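PDB 7JQY: Cif-like 1 from Burkholderia cenocepacia, which probably acts as an epoxide hydrolase of the alpha/beta hydrolase fold, opening epoxides with water. Local coordinates for residues B[26-31]-B[86-91]; B[38-43]-B[106-111]; B[51-56]-B[66-71]; B[55-60]-B[223-228]. The protein carries 1 engineered substitution. All coordinates share one frame; numbering follows the deposited sequence.

Contact 1 of 4, residues B[26-31]-B[86-91]; sequences FSRRYA and AGESDK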
loop_
_atom_site.group_PDB
_atom_site.type_symbol
_atom_site.label_atom_id
_atom_site.label_comp_id
_atom_site.label_asym_id
_atom_site.label_seq_id
_atom_site.Cartn_x
_atom_site.Cartn_y
_atom_site.Cartn_z
ATOM N N PHE B 26 -17.912 -18.632 31.064
ATOM C CA PHE B 26 -17.171 -19.509 30.179
ATOM C C PHE B 26 -15.704 -19.152 30.277
ATOM O O PHE B 26 -15.347 -18.062 30.725
ATOM C CB PHE B 26 -17.697 -19.405 28.740
ATOM C CG PHE B 26 -19.111 -19.885 28.603
ATOM C CD1 PHE B 26 -19.381 -21.204 28.274
ATOM C CD2 PHE B 26 -20.171 -19.027 28.815
ATOM C CE1 PHE B 26 -20.678 -21.653 28.152
ATOM C CE2 PHE B 26 -21.475 -19.471 28.697
ATOM C CZ PHE B 26 -21.728 -20.784 28.368
ATOM N N SER B 27 -14.858 -20.078 29.843
ATOM C CA SER B 27 -13.424 -19.921 29.978
ATOM C C SER B 27 -12.762 -20.383 28.696
ATOM O O SER B 27 -13.209 -21.340 28.060
ATOM C CB SER B 27 -12.867 -20.728 31.162
ATOM O OG SER B 27 -13.502 -20.342 32.361
ATOM N N ARG B 28 -11.665 -19.725 28.349
ATOM C CA ARG B 28 -10.858 -20.127 27.211
ATOM C C ARG B 28 -9.808 -21.106 27.702
ATOM O O ARG B 28 -9.134 -20.851 28.705
ATOM C CB ARG B 28 -10.199 -18.917 26.540
ATOM C CG ARG B 28 -11.187 -17.851 26.074
ATOM C CD ARG B 28 -10.466 -16.741 25.352
ATOM N NE ARG B 28 -9.352 -17.288 24.596
ATOM C CZ ARG B 28 -8.327 -16.575 24.151
ATOM N NH1 ARG B 28 -8.274 -15.270 24.381
ATOM N NH2 ARG B 28 -7.353 -17.169 23.480
ATOM N N ARG B 29 -9.662 -22.213 26.984
ATOM C CA ARG B 29 -8.766 -23.287 27.371
ATOM C C ARG B 29 -8.078 -23.815 26.123
ATOM O O ARG B 29 -8.558 -23.644 24.995
ATOM C CB ARG B 29 -9.534 -24.429 28.054
ATOM C CG ARG B 29 -9.380 -24.542 29.545
ATOM C CD ARG B 29 -10.140 -23.467 30.281
ATOM N NE ARG B 29 -9.737 -23.430 31.688
ATOM C CZ ARG B 29 -9.307 -22.340 32.321
ATOM N NH1 ARG B 29 -9.383 -21.155 31.730
ATOM N NH2 ARG B 29 -8.938 -22.409 33.596
ATOM N N TYR B 30 -6.960 -24.491 26.347
ATOM C CA TYR B 30 -6.204 -25.150 25.295
ATOM C C TYR B 30 -6.093 -26.629 25.622
ATOM O O TYR B 30 -6.091 -27.027 26.791
ATOM C CB TYR B 30 -4.793 -24.575 25.133
ATOM C CG TYR B 30 -4.722 -23.172 24.572
ATOM C CD1 TYR B 30 -4.353 -22.103 25.381
ATOM C CD2 TYR B 30 -4.988 -22.920 23.235
ATOM C CE1 TYR B 30 -4.276 -20.809 24.871
ATOM C CE2 TYR B 30 -4.910 -21.643 22.718
ATOM C CZ TYR B 30 -4.551 -20.590 23.538
ATOM O OH TYR B 30 -4.472 -19.313 23.029
ATOM N N ALA B 31 -6.020 -27.444 24.578
ATOM C CA ALA B 31 -5.763 -28.867 24.729
ATOM C C ALA B 31 -4.607 -29.226 23.818
ATOM O O ALA B 31 -4.682 -29.023 22.604
ATOM C CB ALA B 31 -6.997 -29.703 24.396
ATOM N N ALA B 86 -8.403 -23.316 12.825
ATOM C CA ALA B 86 -9.346 -22.218 12.976
ATOM C C ALA B 86 -9.193 -21.481 14.301
ATOM O O ALA B 86 -8.835 -22.069 15.324
ATOM C CB ALA B 86 -10.788 -22.726 12.856
ATOM N N GLY B 87 -9.577 -20.204 14.284
ATOM C CA GLY B 87 -9.611 -19.434 15.513
ATOM C C GLY B 87 -8.230 -19.366 16.135
ATOM O O GLY B 87 -7.230 -19.096 15.461
ATOM N N GLU B 88 -8.173 -19.642 17.435
ATOM C CA GLU B 88 -6.949 -19.614 18.212
ATOM C C GLU B 88 -6.226 -20.957 18.224
ATOM O O GLU B 88 -5.254 -21.122 18.963
ATOM C CB GLU B 88 -7.267 -19.167 19.640
ATOM C CG GLU B 88 -7.895 -17.788 19.701
ATOM C CD GLU B 88 -6.959 -16.716 19.160
ATOM O OE1 GLU B 88 -5.802 -16.632 19.625
ATOM O OE2 GLU B 88 -7.378 -15.959 18.261
ATOM N N SER B 89 -6.683 -21.920 17.434
ATOM C CA SER B 89 -6.020 -23.210 17.389
ATOM C C SER B 89 -4.785 -23.157 16.488
ATOM O O SER B 89 -4.578 -22.209 15.721
ATOM C CB SER B 89 -6.998 -24.270 16.893
ATOM O OG SER B 89 -7.925 -24.582 17.919
ATOM N N ASP B 90 -3.933 -24.176 16.625
ATOM C CA ASP B 90 -2.751 -24.276 15.781
ATOM C C ASP B 90 -3.150 -24.470 14.319
ATOM O O ASP B 90 -4.259 -24.914 14.003
ATOM C CB ASP B 90 -1.855 -25.424 16.242
ATOM C CG ASP B 90 -1.054 -25.066 17.486
ATOM O OD1 ASP B 90 -1.168 -23.902 17.944
ATOM O OD2 ASP B 90 -0.341 -25.946 18.008
ATOM N N LYS B 91 -2.218 -24.133 13.417
ATOM C CA LYS B 91 -2.418 -24.248 11.973
ATOM C C LYS B 91 -1.331 -25.147 11.394
ATOM O O LYS B 91 -0.392 -24.662 10.743
ATOM C CB LYS B 91 -2.402 -22.883 11.286
ATOM C CG LYS B 91 -3.666 -22.060 11.484
ATOM C CD LYS B 91 -3.487 -21.063 12.610
ATOM C CE LYS B 91 -4.759 -20.259 12.860
ATOM N NZ LYS B 91 -4.729 -19.676 14.241
HETATM O O HOH W 1 -5.890 -15.056 22.215
#
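E88 lays the middle of its side chain beside the guanidinium of R28, with CG 3.9 Å from R28 NH2. This joins strand 26-32, outermost in the alpha/beta hydrolase sheet of this chain, to the loop that follows strand 77-82. The loop holds a type II' turn from A86 to S89, closed by the bond from S89 N to A86 O. E88 bends at chi2 (-62°), and its carboxylate plane stands 71° from the guanidinium. E88 OE1 is 4.2 Å from R28 NH2 and lies well out of the guanidinium plane. No N-H points at the oxygen, so any attraction is probably between charges alone. A water accepts from R28 NH2 at 2.9 Å and lies 3.0 Å from E88 OE1, linking the pair indirectly. The stronger polar partners are elsewhere. R28 NE bonds to H39 NE2, and E88 OE1 forms a salt bridge with K196 of the second subunit, which places this surface at a subunit interface. Y30 adds its ring edge: CE2 lies 3.8 Å from the backbone O of E88, which sits near the ring plane. Within the loop, K91 folds its chain back over the turn, and its NZ donates to G87 O at 2.8 Å and to S89 O at 2.9 Å.

Contact 2 of 4, residues B[38-43]-B[106-111]; sequences LHYVTG and RALVHQ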
loop_
_atom_site.group_PDB
_atom_site.type_symbol
_atom_site.label_atom_id
_atom_site.label_comp_id
_atom_site.label_asym_id
_atom_site.label_seq_id
_atom_site.Cartn_x
_atom_site.Cartn_y
_atom_site.Cartn_z
ATOM N N LEU B 38 -5.322 -27.356 20.283
ATOM C CA LEU B 38 -6.663 -26.879 19.979
ATOM C C LEU B 38 -7.152 -25.949 21.081
ATOM O O LEU B 38 -6.933 -26.206 22.270
ATOM C CB LEU B 38 -7.663 -28.033 19.816
ATOM C CG LEU B 38 -7.528 -28.933 18.588
ATOM C CD1 LEU B 38 -8.827 -29.697 18.361
ATOM C CD2 LEU B 38 -7.129 -28.150 17.345
ATOM N N HIS B 39 -7.827 -24.878 20.667
ATOM C CA HIS B 39 -8.452 -23.908 21.553
ATOM C C HIS B 39 -9.946 -24.187 21.654
ATOM O O HIS B 39 -10.588 -24.561 20.668
ATOM C CB HIS B 39 -8.201 -22.491 21.030
ATOM C CG HIS B 39 -8.978 -21.426 21.736
ATOM N ND1 HIS B 39 -10.132 -20.882 21.215
ATOM C CD2 HIS B 39 -8.749 -20.779 22.904
ATOM C CE1 HIS B 39 -10.593 -19.960 22.040
ATOM N NE2 HIS B 39 -9.771 -19.877 23.072
ATOM N N TYR B 40 -10.501 -24.018 22.849
ATOM C CA TYR B 40 -11.924 -24.244 23.032
ATOM C C TYR B 40 -12.410 -23.383 24.177
ATOM O O TYR B 40 -11.632 -22.938 25.029
ATOM C CB TYR B 40 -12.266 -25.722 23.298
ATOM C CG TYR B 40 -11.684 -26.288 24.581
ATOM C CD1 TYR B 40 -10.335 -26.627 24.665
ATOM C CD2 TYR B 40 -12.480 -26.479 25.708
ATOM C CE1 TYR B 40 -9.793 -27.143 25.839
ATOM C CE2 TYR B 40 -11.949 -26.996 26.879
ATOM C CZ TYR B 40 -10.606 -27.322 26.939
ATOM O OH TYR B 40 -10.076 -27.830 28.102
ATOM N N VAL B 41 -13.712 -23.151 24.182
ATOM C CA VAL B 41 -14.377 -22.376 25.218
ATOM C C VAL B 41 -15.344 -23.309 25.926
ATOM O O VAL B 41 -16.084 -24.052 25.270
ATOM C CB VAL B 41 -15.093 -21.150 24.618
ATOM C CG1 VAL B 41 -15.888 -20.407 25.666
ATOM C CG2 VAL B 41 -14.066 -20.227 23.998
ATOM N N THR B 42 -15.309 -23.308 27.258
ATOM C CA THR B 42 -16.081 -24.278 28.016
ATOM C C THR B 42 -16.754 -23.623 29.215
ATOM O O THR B 42 -16.260 -22.636 29.767
ATOM C CB THR B 42 -15.214 -25.452 28.482
ATOM O OG1 THR B 42 -16.064 -26.468 29.026
ATOM C CG2 THR B 42 -14.189 -25.001 29.545
ATOM N N GLY B 43 -17.905 -24.182 29.590
ATOM C CA GLY B 43 -18.687 -23.732 30.731
ATOM C C GLY B 43 -19.754 -24.755 31.073
ATOM O O GLY B 43 -19.909 -25.779 30.400
ATOM N N ARG B 106 -12.065 -36.007 19.041
ATOM C CA ARG B 106 -12.170 -37.132 19.960
ATOM C C ARG B 106 -11.046 -37.120 20.994
ATOM O O ARG B 106 -11.284 -37.384 22.177
ATOM C CB ARG B 106 -12.177 -38.442 19.178
ATOM C CG ARG B 106 -12.336 -39.662 20.047
ATOM C CD ARG B 106 -12.588 -40.875 19.197
ATOM N NE ARG B 106 -12.781 -42.071 20.002
ATOM C CZ ARG B 106 -11.894 -43.056 20.080
ATOM N NH1 ARG B 106 -10.716 -42.934 19.478
ATOM N NH2 ARG B 106 -12.155 -44.119 20.830
ATOM N N ALA B 107 -9.818 -36.822 20.572
ATOM C CA ALA B 107 -8.705 -36.800 21.521
ATOM C C ALA B 107 -8.911 -35.744 22.599
ATOM O O ALA B 107 -8.607 -35.982 23.772
ATOM C CB ALA B 107 -7.388 -36.561 20.784
ATOM N N LEU B 108 -9.482 -34.594 22.229
ATOM C CA LEU B 108 -9.737 -33.534 23.199
ATOM C C LEU B 108 -10.854 -33.920 24.163
ATOM O O LEU B 108 -10.776 -33.626 25.359
ATOM C CB LEU B 108 -10.098 -32.241 22.458
ATOM C CG LEU B 108 -10.555 -30.992 23.224
ATOM C CD1 LEU B 108 -10.211 -29.741 22.423
ATOM C CD2 LEU B 108 -12.043 -31.003 23.555
ATOM N N VAL B 109 -11.899 -34.581 23.664
ATOM C CA VAL B 109 -12.967 -35.045 24.546
ATOM C C VAL B 109 -12.424 -36.070 25.531
ATOM O O VAL B 109 -12.780 -36.071 26.717
ATOM C CB VAL B 109 -14.129 -35.634 23.724
ATOM C CG1 VAL B 109 -15.116 -36.335 24.648
ATOM C CG2 VAL B 109 -14.818 -34.553 22.897
ATOM N N HIS B 110 -11.563 -36.968 25.051
ATOM C CA HIS B 110 -10.972 -37.963 25.935
ATOM C C HIS B 110 -10.060 -37.316 26.971
ATOM O O HIS B 110 -10.016 -37.767 28.118
ATOM C CB HIS B 110 -10.238 -39.013 25.104
ATOM C CG HIS B 110 -11.160 -39.906 24.330
ATOM N ND1 HIS B 110 -10.840 -41.206 23.999
ATOM C CD2 HIS B 110 -12.408 -39.690 23.840
ATOM C CE1 HIS B 110 -11.844 -41.748 23.330
ATOM N NE2 HIS B 110 -12.807 -40.849 23.220
ATOM N N GLN B 111 -9.355 -36.243 26.600
ATOM C CA GLN B 111 -8.513 -35.555 27.572
ATOM C C GLN B 111 -9.338 -34.868 28.648
ATOM O O GLN B 111 -8.847 -34.688 29.766
ATOM C CB GLN B 111 -7.623 -34.518 26.888
ATOM C CG GLN B 111 -6.412 -35.070 26.191
ATOM C CD GLN B 111 -5.409 -33.977 25.883
ATOM O OE1 GLN B 111 -5.560 -32.842 26.343
ATOM N NE2 GLN B 111 -4.391 -34.305 25.089
#
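L108 reaches from helix 98-111 to the strand 37-43 that it packs against. Its CB and CG only lead away from the helix and make no touch with the strand residues. At the tip the two methyls differ. CD1 does the touching, and CD2 meets nothing in 38-43. CD1 comes 4.0 Å from L38 CB and 3.8 Å from Y40 CD1, so one methyl sits between two residues of the strand. With CG anti to the backbone N (chi1 174°), the leucine extends straight out to meet the sheet. L38 and Y40 are two apart in the strand and both direct their side chains toward the helix, while H39 between them points away and binds D82 through ND1 and R28 through NE2. The Y40 ring meets the leucine methyl obliquely. V79 of the neighbouring strand 77-82 and A31 of strand 26-32 also touch L108, so the leucine spans three strands of the alpha/beta hydrolase sheet. Further along the helix, Q111 NE2 bonds to the backbone O of Q32. Across the two segments there is no hydrogen bond and no charge pair. The contact therefore rests on buried apolar surface and dispersion, with no directional bond.

Contact 3 of 4, residues B[51-56]-B[66-71]; sequences VVLLHG and HVMPAL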
loop_
_atom_site.group_PDB
_atom_site.type_symbol
_atom_site.label_atom_id
_atom_site.label_comp_id
_atom_site.label_asym_id
_atom_site.label_seq_id
_atom_site.Cartn_x
_atom_site.Cartn_y
_atom_site.Cartn_z
ATOM N N VAL B 51 -21.762 -31.479 25.792
ATOM C CA VAL B 51 -22.253 -31.066 24.484
ATOM C C VAL B 51 -21.100 -30.386 23.758
ATOM O O VAL B 51 -20.618 -29.333 24.199
ATOM C CB VAL B 51 -23.468 -30.130 24.583
ATOM C CG1 VAL B 51 -23.982 -29.780 23.195
ATOM C CG2 VAL B 51 -24.567 -30.783 25.403
ATOM N N VAL B 52 -20.657 -30.985 22.654
ATOM C CA VAL B 52 -19.581 -30.447 21.830
ATOM C C VAL B 52 -20.202 -29.731 20.640
ATOM O O VAL B 52 -21.094 -30.276 19.964
ATOM C CB VAL B 52 -18.620 -31.557 21.375
ATOM C CG1 VAL B 52 -17.605 -31.018 20.404
ATOM C CG2 VAL B 52 -17.945 -32.178 22.577
ATOM N N LEU B 53 -19.752 -28.498 20.399
ATOM C CA LEU B 53 -20.246 -27.654 19.319
ATOM C C LEU B 53 -19.104 -27.367 18.358
ATOM O O LEU B 53 -18.033 -26.919 18.782
ATOM C CB LEU B 53 -20.817 -26.339 19.866
ATOM C CG LEU B 53 -21.774 -26.458 21.059
ATOM C CD1 LEU B 53 -22.213 -25.110 21.568
ATOM C CD2 LEU B 53 -22.982 -27.272 20.661
ATOM N N LEU B 54 -19.331 -27.627 17.070
ATOM C CA LEU B 54 -18.312 -27.480 16.038
ATOM C C LEU B 54 -18.800 -26.492 14.982
ATOM O O LEU B 54 -19.763 -26.773 14.249
ATOM C CB LEU B 54 -17.976 -28.831 15.401
ATOM C CG LEU B 54 -17.375 -29.933 16.288
ATOM C CD1 LEU B 54 -17.187 -31.207 15.478
ATOM C CD2 LEU B 54 -16.050 -29.499 16.939
ATOM N N HIS B 55 -18.107 -25.358 14.891
ATOM C CA HIS B 55 -18.359 -24.306 13.920
ATOM C C HIS B 55 -17.920 -24.749 12.520
ATOM O O HIS B 55 -17.417 -25.856 12.309
ATOM C CB HIS B 55 -17.591 -23.049 14.317
ATOM C CG HIS B 55 -16.113 -23.230 14.217
ATOM N ND1 HIS B 55 -15.439 -23.167 13.018
ATOM C CD2 HIS B 55 -15.187 -23.540 15.154
ATOM C CE1 HIS B 55 -14.157 -23.404 13.222
ATOM N NE2 HIS B 55 -13.978 -23.636 14.511
ATOM N N GLY B 56 -18.072 -23.851 11.551
ATOM C CA GLY B 56 -17.646 -24.088 10.190
ATOM C C GLY B 56 -16.796 -22.947 9.653
ATOM O O GLY B 56 -16.102 -22.248 10.402
ATOM N N HIS B 66 -24.764 -17.438 21.442
ATOM C CA HIS B 66 -26.131 -17.329 21.926
ATOM C C HIS B 66 -26.745 -18.673 22.258
ATOM O O HIS B 66 -27.864 -18.710 22.778
ATOM C CB HIS B 66 -27.020 -16.635 20.885
ATOM C CG HIS B 66 -26.620 -15.223 20.596
ATOM N ND1 HIS B 66 -26.629 -14.238 21.559
ATOM C CD2 HIS B 66 -26.193 -14.632 19.452
ATOM C CE1 HIS B 66 -26.227 -13.099 21.021
ATOM N NE2 HIS B 66 -25.960 -13.311 19.743
ATOM N N VAL B 67 -26.031 -19.767 22.004
ATOM C CA VAL B 67 -26.526 -21.103 22.287
ATOM C C VAL B 67 -25.901 -21.686 23.552
ATOM O O VAL B 67 -26.595 -22.317 24.348
ATOM C CB VAL B 67 -26.276 -22.013 21.065
ATOM C CG1 VAL B 67 -26.551 -23.467 21.409
ATOM C CG2 VAL B 67 -27.161 -21.576 19.891
ATOM N N MET B 68 -24.609 -21.440 23.781
ATOM C CA MET B 68 -23.927 -22.048 24.927
ATOM C C MET B 68 -24.505 -21.672 26.288
ATOM O O MET B 68 -24.479 -22.532 27.188
ATOM C CB MET B 68 -22.432 -21.707 24.879
ATOM C CG MET B 68 -21.782 -22.094 23.575
ATOM S SD MET B 68 -20.308 -21.128 23.199
ATOM C CE MET B 68 -19.242 -21.609 24.557
ATOM N N PRO B 69 -24.970 -20.441 26.539
ATOM C CA PRO B 69 -25.545 -20.160 27.869
ATOM C C PRO B 69 -26.742 -21.033 28.205
ATOM O O PRO B 69 -26.792 -21.624 29.294
ATOM C CB PRO B 69 -25.925 -18.675 27.775
ATOM C CG PRO B 69 -25.043 -18.120 26.737
ATOM C CD PRO B 69 -24.878 -19.212 25.729
ATOM N N ALA B 70 -27.720 -21.124 27.295
ATOM C CA ALA B 70 -28.919 -21.913 27.565
ATOM C C ALA B 70 -28.593 -23.396 27.728
ATOM O O ALA B 70 -29.214 -24.085 28.544
ATOM C CB ALA B 70 -29.949 -21.700 26.455
ATOM N N LEU B 71 -27.624 -23.909 26.959
ATOM C CA LEU B 71 -27.228 -25.305 27.120
ATOM C C LEU B 71 -26.617 -25.545 28.492
ATOM O O LEU B 71 -26.948 -26.524 29.169
ATOM C CB LEU B 71 -26.231 -25.701 26.028
ATOM C CG LEU B 71 -26.780 -25.928 24.625
ATOM C CD1 LEU B 71 -25.655 -26.275 23.677
ATOM C CD2 LEU B 71 -27.824 -27.037 24.663
#
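L53 meets M68, and V51 meets L71, through aliphatic branches, with no flat group taking part. The contact belongs to a beta-alpha-beta unit of the alpha/beta hydrolase fold: strand 50-54, helix 68-73 and strand 77-82. The nearby imidazole of H55, just past the strand, does not touch 66-71. T60 CA sits over one of its faces, and at its edge ND1 donates to G56 O at 2.9 Å, with the oxygen in the ring plane (8° out of it). V51 and L53, two apart on the strand, both point to the helix. L53 divides its branches. The L53 and M68 side chains cross obliquely, with L53 CD1 3.6 Å from M68 CG, while L53 CD2 meets L71 CD1 tip to tip at 4.2 Å. M68 bends at chi3 (63°), and its CE packs against V41 of strand 37-43. V78 of strand 77-82 touches L53, M68 and L71, which ties the helix to the second strand of the unit. V67, just before the helix, and A70 also touch helix 291-303. V51 and L71 cross at about a right angle, with V51 CG1 3.9 Å from L71 CD1.

Contact 4 of 4, residues B[55-60]-B[223-228]; sequences HGWPQT and AGFELY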
loop_
_atom_site.group_PDB
_atom_site.type_symbol
_atom_site.label_atom_id
_atom_site.label_comp_id
_atom_site.label_asym_id
_atom_site.label_seq_id
_atom_site.Cartn_x
_atom_site.Cartn_y
_atom_site.Cartn_z
ATOM N N HIS B 55 -18.107 -25.358 14.891
ATOM C CA HIS B 55 -18.359 -24.306 13.920
ATOM C C HIS B 55 -17.920 -24.749 12.520
ATOM O O HIS B 55 -17.417 -25.856 12.309
ATOM C CB HIS B 55 -17.591 -23.049 14.317
ATOM C CG HIS B 55 -16.113 -23.230 14.217
ATOM N ND1 HIS B 55 -15.439 -23.167 13.018
ATOM C CD2 HIS B 55 -15.187 -23.540 15.154
ATOM C CE1 HIS B 55 -14.157 -23.404 13.222
ATOM N NE2 HIS B 55 -13.978 -23.636 14.511
ATOM N N GLY B 56 -18.072 -23.851 11.551
ATOM C CA GLY B 56 -17.646 -24.088 10.190
ATOM C C GLY B 56 -16.796 -22.947 9.653
ATOM O O GLY B 56 -16.102 -22.248 10.402
ATOM N N TRP B 57 -16.830 -22.794 8.321
ATOM C CA TRP B 57 -16.149 -21.729 7.591
ATOM C C TRP B 57 -17.153 -20.671 7.151
ATOM O O TRP B 57 -18.226 -21.015 6.637
ATOM C CB TRP B 57 -15.423 -22.276 6.356
ATOM C CG TRP B 57 -14.431 -21.304 5.783
ATOM C CD1 TRP B 57 -13.076 -21.270 6.020
ATOM C CD2 TRP B 57 -14.708 -20.204 4.906
ATOM N NE1 TRP B 57 -12.504 -20.222 5.339
ATOM C CE2 TRP B 57 -13.482 -19.550 4.653
ATOM C CE3 TRP B 57 -15.877 -19.702 4.314
ATOM C CZ2 TRP B 57 -13.392 -18.425 3.831
ATOM C CZ3 TRP B 57 -15.785 -18.586 3.501
ATOM C CH2 TRP B 57 -14.548 -17.960 3.268
ATOM N N PRO B 58 -16.850 -19.372 7.335
ATOM C CA PRO B 58 -15.660 -18.820 7.989
ATOM C C PRO B 58 -15.960 -18.450 9.432
ATOM O O PRO B 58 -16.238 -17.288 9.712
ATOM C CB PRO B 58 -15.371 -17.567 7.169
ATOM C CG PRO B 58 -16.777 -17.103 6.692
ATOM C CD PRO B 58 -17.732 -18.293 6.860
ATOM N N GLN B 59 -15.910 -19.414 10.341
ATOM C CA GLN B 59 -16.396 -19.206 11.694
ATOM C C GLN B 59 -15.349 -19.651 12.709
ATOM O O GLN B 59 -14.289 -20.176 12.365
ATOM C CB GLN B 59 -17.715 -19.956 11.915
ATOM C CG GLN B 59 -18.740 -19.698 10.792
ATOM C CD GLN B 59 -20.074 -20.328 11.081
ATOM O OE1 GLN B 59 -20.171 -21.540 11.318
ATOM N NE2 GLN B 59 -21.115 -19.510 11.089
ATOM N N THR B 60 -15.657 -19.379 13.973
ATOM C CA THR B 60 -14.934 -19.870 15.131
ATOM C C THR B 60 -15.980 -20.327 16.132
ATOM O O THR B 60 -17.183 -20.291 15.846
ATOM C CB THR B 60 -14.045 -18.785 15.753
ATOM O OG1 THR B 60 -14.886 -17.731 16.224
ATOM C CG2 THR B 60 -13.020 -18.248 14.762
ATOM N N ALA B 223 -5.059 -22.491 6.268
ATOM C CA ALA B 223 -5.646 -23.633 6.954
ATOM C C ALA B 223 -7.121 -23.768 6.613
ATOM O O ALA B 223 -7.630 -24.884 6.455
ATOM C CB ALA B 223 -5.464 -23.495 8.462
ATOM N N GLY B 224 -7.831 -22.645 6.530
ATOM C CA GLY B 224 -9.238 -22.707 6.148
ATOM C C GLY B 224 -9.438 -23.259 4.748
ATOM O O GLY B 224 -10.297 -24.110 4.527
ATOM N N PHE B 225 -8.595 -22.838 3.799
ATOM C CA PHE B 225 -8.754 -23.284 2.417
ATOM C C PHE B 225 -8.370 -24.747 2.237
ATOM O O PHE B 225 -8.863 -25.401 1.310
ATOM C CB PHE B 225 -7.931 -22.402 1.480
ATOM C CG PHE B 225 -8.433 -20.992 1.387
ATOM C CD1 PHE B 225 -9.786 -20.717 1.529
ATOM C CD2 PHE B 225 -7.552 -19.940 1.176
ATOM C CE1 PHE B 225 -10.256 -19.412 1.448
ATOM C CE2 PHE B 225 -8.010 -18.638 1.103
ATOM C CZ PHE B 225 -9.367 -18.375 1.237
ATOM N N GLU B 226 -7.471 -25.265 3.081
ATOM C CA GLU B 226 -7.105 -26.676 3.024
ATOM C C GLU B 226 -8.261 -27.593 3.412
ATOM O O GLU B 226 -8.258 -28.772 3.035
ATOM C CB GLU B 226 -5.906 -26.945 3.941
ATOM C CG GLU B 226 -4.604 -26.281 3.495
ATOM C CD GLU B 226 -4.046 -26.859 2.204
ATOM O OE1 GLU B 226 -4.263 -28.063 1.945
ATOM O OE2 GLU B 226 -3.391 -26.113 1.445
ATOM N N LEU B 227 -9.240 -27.089 4.166
ATOM C CA LEU B 227 -10.452 -27.868 4.382
ATOM C C LEU B 227 -11.150 -28.148 3.057
ATOM O O LEU B 227 -11.612 -29.268 2.815
ATOM C CB LEU B 227 -11.407 -27.121 5.315
ATOM C CG LEU B 227 -10.852 -26.651 6.656
ATOM C CD1 LEU B 227 -11.759 -25.593 7.305
ATOM C CD2 LEU B 227 -10.724 -27.859 7.531
ATOM N N TYR B 228 -11.200 -27.139 2.180
ATOM C CA TYR B 228 -11.812 -27.260 0.861
ATOM C C TYR B 228 -10.927 -28.035 -0.107
ATOM O O TYR B 228 -11.435 -28.722 -1.001
ATOM C CB TYR B 228 -12.115 -25.866 0.303
ATOM C CG TYR B 228 -13.179 -25.114 1.085
ATOM C CD1 TYR B 228 -14.482 -25.037 0.617
ATOM C CD2 TYR B 228 -12.877 -24.480 2.290
ATOM C CE1 TYR B 228 -15.461 -24.364 1.322
ATOM C CE2 TYR B 228 -13.848 -23.798 3.002
ATOM C CZ TYR B 228 -15.143 -23.745 2.509
ATOM O OH TYR B 228 -16.121 -23.078 3.204
#
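W57 holds its indole between P58 of its own loop and Y228 of helix 220-229. P58 CB lies 3.4 Å above one face, over the ring centre, brought there across a cis peptide bond. Y228 meets the opposite face with its edge. This is a T-shaped pair, with the Y228 ring and the five-membered ring of W57 5.3 Å apart at their centroids and their planes at 86°. W57 CG stands anti to the backbone N (chi1 -165°), which carries the indole toward the helix. Y228 keeps CG anti to its carbonyl carbon (chi1 -66°) and brings its hydroxyl to the root of the indole, with Y228 OH 3.3 Å from W57 CB. G224 brings its bare CA to the indole edge, 4.1 Å from W57 CD1. F225 reaches the far end obliquely, with CE1 4.1 Å from W57 CZ2. HGWP with its cis proline is consistent with the HGXP loop that helps form the oxyanion hole in epoxide hydrolases. W57 N bonds to OG of the engineered S123, in what is probably the nucleophile elbow. Q59 OE1 takes the N-H of G56 on a lone pair at 3.1 Å. The loop leaves strand 50-54, while helix 220-229 lies between strands 140-146 and 250-255, in the place of the cap, where helix 178-183 backs F225 and helix 205-215 touches P58 and T60.

Overall arrangement
From the N terminus, strand 26-32 opens contact 1, which closes at the loop 86-91. Strand 37-43 opens contact 2 before that loop is reached, and contact 2 closes later, at helix 98-111. The two therefore cross, and they touch through the neighbouring strands 26-32 and 37-43. Contact 3 is nested inside both and closes a short loop between strand 50-54 and helix 68-73. Contact 4 starts from the end of the same strand, sharing H55 and G56 with contact 3. It closes the longest loop, at helix 220-229, and crosses contacts 1 and 2. Contacts 1 to 3 tie elements around one sheet, while contact 4 joins that core to the helices in the place of the cap.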